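Local coordinates for protein putative thiosulfate sulfurtransferase YOR285W (Saccharomyces cerevisiae, PDB 3D1P) that transfers sulfur from thiosulfate to glutathione, making S-sulfanylglutathione, a central intermediate of hydrogen sulfide metabolism in mitochondria, at residues Leu43-Glu48 and Ser60-Tyr65. Sequence-based numbering, arbitrary orientation. Where two conformers were deposited one is given.
Sequences LVDVRE and SINVPY
Val44 pairs with Ile61, and Asp45 with Asn62, in two parallel bridges that close the beta-alpha-beta unit of the rhodanese fold, strand 41-45 and edge strand 61-62 being joined through helix 49-54. Ile61 N gives a nearly straight bond to Leu43 O (2.8 Å, 168°), and Asp45 N returns one to Ile61 O.

Beyond the bridges the chains stay close: Tyr65 N bonds to Val46 O, and the Asn62 amide supplies two of the six hydrogen bonds. With its CG anti to the backbone N (chi1 -176°), Asn62 ND2 reaches both Asp45 O at 3.0 Å and Arg47 O at 2.9 Å. Both acceptors lie near the amide plane, within 11°, although ND2 stands above each carbonyl plane. Val63 N meets Asp45 O from the opposite face, so two donors grip this oxygen. Replacing Asn62 with an alanine removes ND2, which would probably leave Arg47 O without this donor and Asp45 O with Val63 N alone of the two.

The tightly packed part is around Val46, a buried residue whose CB and CG1 both lie 3.3 Å from Val63 O, while its side chain lies alongside that of Tyr65, Val46 CG2 meeting Tyr65 CB. It is also about 4 Å from the side chain of Cys98, the persulfide-forming cysteine, which places this end beside the active site. On the Val44 face contacts are looser: the Val44 and Val63 side chains cross at an angle, Val44 CG1 coming 4.2 Å from Val63 CG2, and Ile61, partly exposed, touches Pro88.

Asp45, on the Asn62 face, closes an Asx turn by accepting from Arg47 N at OD1, and Arg47 grips its carboxylate side-on through NE and NH2. At the partly exposed end Ser60 CB rests on Leu43, and Ser60 OG bonds to Ile57 O and Tyr52 OH; a water also donates to Ser60 OG and, 2.6 Å from its oxygen, to Asp45 OD2.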
ATOM      1  N   LEU A  43       3.308  -0.440  -3.852  0.50  4.63           N
ATOM      2  CA  LEU A  43       2.954   0.506  -2.781  0.50  4.37           C
ATOM      3  C   LEU A  43       1.435   0.516  -2.684  0.50  3.98           C
ATOM      4  O   LEU A  43       0.746   1.023  -3.575  0.50  5.19           O
ATOM      5  CB  LEU A  43       3.470   1.908  -3.124  0.50  4.41           C
ATOM      6  CG  LEU A  43       4.988   1.989  -3.343  0.50  5.41           C
ATOM      7  CD1 LEU A  43       5.406   3.413  -3.697  0.50  8.93           C
ATOM      8  CD2 LEU A  43       5.748   1.487  -2.141  0.50  8.67           C
ATOM      9  N   VAL A  44       0.907  -0.072  -1.618  1.00  4.06           N
ATOM     10  CA  VAL A  44      -0.529  -0.305  -1.479  1.00  4.25           C
ATOM     11  C   VAL A  44      -1.122   0.686  -0.483  1.00  3.95           C
ATOM     12  O   VAL A  44      -1.014   0.534   0.723  1.00  4.41           O
ATOM     13  CB  VAL A  44      -0.849  -1.728  -1.042  1.00  4.88           C
ATOM     14  CG1 VAL A  44      -2.349  -1.933  -1.108  1.00  5.95           C
ATOM     15  CG2 VAL A  44      -0.112  -2.781  -1.917  1.00  6.06           C
ATOM     16  N   ASP A  45      -1.767   1.712  -1.052  1.00  3.90           N
ATOM     17  CA  ASP A  45      -2.411   2.768  -0.286  1.00  3.71           C
ATOM     18  C   ASP A  45      -3.878   2.390  -0.146  1.00  3.91           C
ATOM     19  O   ASP A  45      -4.620   2.300  -1.127  1.00  4.37           O
ATOM     20  CB  ASP A  45      -2.243   4.087  -1.059  1.00  3.86           C
ATOM     21  CG  ASP A  45      -2.758   5.308  -0.348  1.00  4.16           C
ATOM     22  OD1 ASP A  45      -3.695   5.230   0.463  1.00  4.52           O
ATOM     23  OD2 ASP A  45      -2.205   6.395  -0.662  1.00  5.13           O
ATOM     24  N   VAL A  46      -4.293   2.120   1.089  1.00  3.64           N
ATOM     25  CA  VAL A  46      -5.640   1.605   1.339  1.00  3.77           C
ATOM     26  C   VAL A  46      -6.578   2.674   1.897  1.00  4.00           C
ATOM     27  O   VAL A  46      -7.646   2.352   2.414  1.00  4.07           O
ATOM     28  CB  VAL A  46      -5.625   0.320   2.195  1.00  4.06           C
ATOM     29  CG1 VAL A  46      -4.708  -0.705   1.565  1.00  4.83           C
ATOM     30  CG2 VAL A  46      -5.254   0.552   3.631  1.00  4.55           C
ATOM     31  N   ARG A  47      -6.221   3.942   1.734  1.00  3.76           N
ATOM     32  CA  ARG A  47      -7.177   5.011   1.986  1.00  3.93           C
ATOM     33  C   ARG A  47      -8.333   4.953   0.976  1.00  3.94           C
ATOM     34  O   ARG A  47      -8.287   4.232  -0.020  1.00  4.15           O
ATOM     35  CB  ARG A  47      -6.470   6.366   1.930  1.00  4.16           C
ATOM     36  CG  ARG A  47      -5.419   6.552   3.008  1.00  4.41           C
ATOM     37  CD  ARG A  47      -4.681   7.872   2.909  1.00  4.36           C
ATOM     38  NE  ARG A  47      -4.004   7.951   1.609  1.00  4.91           N
ATOM     39  CZ  ARG A  47      -3.721   9.045   0.947  1.00  4.68           C
ATOM     40  NH1 ARG A  47      -3.966  10.231   1.441  1.00  6.72           N
ATOM     41  NH2 ARG A  47      -3.184   8.925  -0.259  1.00  5.67           N
ATOM     42  N   GLU A  48      -9.379   5.723   1.258  1.00  4.09           N
ATOM     43  CA  GLU A  48     -10.487   5.823   0.324  1.00  4.53           C
ATOM     44  C   GLU A  48     -10.067   6.632  -0.902  1.00  4.44           C
ATOM     45  O   GLU A  48      -9.115   7.409  -0.849  1.00  4.87           O
ATOM     46  CB  GLU A  48     -11.719   6.431   0.975  1.00  4.95           C
ATOM     47  CG  GLU A  48     -12.321   5.516   2.044  1.00  5.30           C
ATOM     48  CD  GLU A  48     -12.698   4.156   1.474  1.00  5.46           C
ATOM     49  OE1 GLU A  48     -13.512   4.142   0.517  1.00  7.30           O
ATOM     50  OE2 GLU A  48     -12.142   3.127   1.896  1.00  5.88           O
ATOM     51  N   SER A  60       2.057   4.414  -6.647  1.00  7.06           N
ATOM     52  CA  SER A  60       1.309   3.559  -5.748  1.00  6.07           C
ATOM     53  C   SER A  60      -0.001   3.157  -6.392  1.00  6.01           C
ATOM     54  O   SER A  60      -0.453   3.781  -7.359  1.00  8.98           O
ATOM     55  CB  SER A  60       1.050   4.274  -4.437  1.00  5.31           C
ATOM     56  OG  SER A  60       0.233   5.441  -4.593  1.00  5.74           O
ATOM     57  N   ILE A  61      -0.620   2.139  -5.810  1.00  5.05           N
ATOM     58  CA  ILE A  61      -1.971   1.733  -6.160  1.00  5.46           C
ATOM     59  C   ILE A  61      -2.902   2.049  -5.005  1.00  5.12           C
ATOM     60  O   ILE A  61      -2.480   2.177  -3.861  1.00  5.56           O
ATOM     61  CB  ILE A  61      -2.055   0.246  -6.560  1.00  5.64           C
ATOM     62  CG1 ILE A  61      -1.777  -0.700  -5.373  1.00  5.75           C
ATOM     63  CG2 ILE A  61      -1.133  -0.008  -7.751  1.00  7.78           C
ATOM     64  CD1 ILE A  61      -2.033  -2.168  -5.695  1.00  6.86           C
ATOM     65  N   ASN A  62      -4.186   2.204  -5.329  1.00  4.89           N
ATOM     66  CA  ASN A  62      -5.203   2.480  -4.314  1.00  4.46           C
ATOM     67  C   ASN A  62      -6.138   1.277  -4.240  1.00  4.77           C
ATOM     68  O   ASN A  62      -6.805   0.925  -5.199  1.00  5.91           O
ATOM     69  CB  ASN A  62      -5.977   3.730  -4.702  1.00  5.06           C
ATOM     70  CG  ASN A  62      -7.004   4.174  -3.657  1.00  4.91           C
ATOM     71  OD1 ASN A  62      -8.052   4.745  -3.999  1.00  6.38           O
ATOM     72  ND2 ASN A  62      -6.693   4.024  -2.380  1.00  5.05           N
ATOM     73  N   VAL A  63      -6.173   0.640  -3.061  1.00  4.55           N
ATOM     74  CA  VAL A  63      -7.040  -0.515  -2.820  1.00  4.66           C
ATOM     75  C   VAL A  63      -7.791  -0.233  -1.511  1.00  4.33           C
ATOM     76  O   VAL A  63      -7.361  -0.639  -0.433  1.00  4.71           O
ATOM     77  CB  VAL A  63      -6.278  -1.843  -2.754  1.00  5.22           C
ATOM     78  CG1 VAL A  63      -7.287  -2.989  -2.678  1.00  5.91           C
ATOM     79  CG2 VAL A  63      -5.366  -2.005  -3.985  1.00  6.23           C
ATOM     80  N   PRO A  64      -8.863   0.545  -1.592  1.00  4.83           N
ATOM     81  CA  PRO A  64      -9.478   1.081  -0.371  1.00  4.78           C
ATOM     82  C   PRO A  64      -9.918   0.013   0.626  1.00  4.83           C
ATOM     83  O   PRO A  64     -10.692  -0.895   0.298  1.00  6.06           O
ATOM     84  CB  PRO A  64     -10.693   1.853  -0.911  1.00  5.14           C
ATOM     85  CG  PRO A  64     -10.274   2.277  -2.318  1.00  5.58           C
ATOM     86  CD  PRO A  64      -9.482   1.099  -2.818  1.00  5.10           C
ATOM     87  N   TYR A  65      -9.500   0.174   1.898  1.00  5.06           N
ATOM     88  CA  TYR A  65      -9.828  -0.811   2.906  1.00  5.19           C
ATOM     89  C   TYR A  65     -11.264  -0.662   3.412  1.00  5.36           C
ATOM     90  O   TYR A  65     -11.975  -1.643   3.513  1.00  7.60           O
ATOM     91  CB  TYR A  65      -8.828  -0.780   4.064  1.00  5.62           C
ATOM     92  CG  TYR A  65      -9.132  -1.850   5.068  1.00  6.04           C
ATOM     93  CD1 TYR A  65      -8.872  -3.176   4.782  1.00  7.21           C
ATOM     94  CD2 TYR A  65      -9.712  -1.545   6.293  1.00  8.62           C
ATOM     95  CE1 TYR A  65      -9.219  -4.201   5.688  1.00  9.84           C
ATOM     96  CE2 TYR A  65     -10.055  -2.543   7.164  1.00 11.40           C
ATOM     97  CZ  TYR A  65      -9.802  -3.858   6.856  1.00 11.36           C
ATOM     98  OH  TYR A  65     -10.150  -4.840   7.761  1.00 14.93           O
TER
HETATM   99  O   HOH W   1       0.065   6.511  -2.022  1.00  5.79           O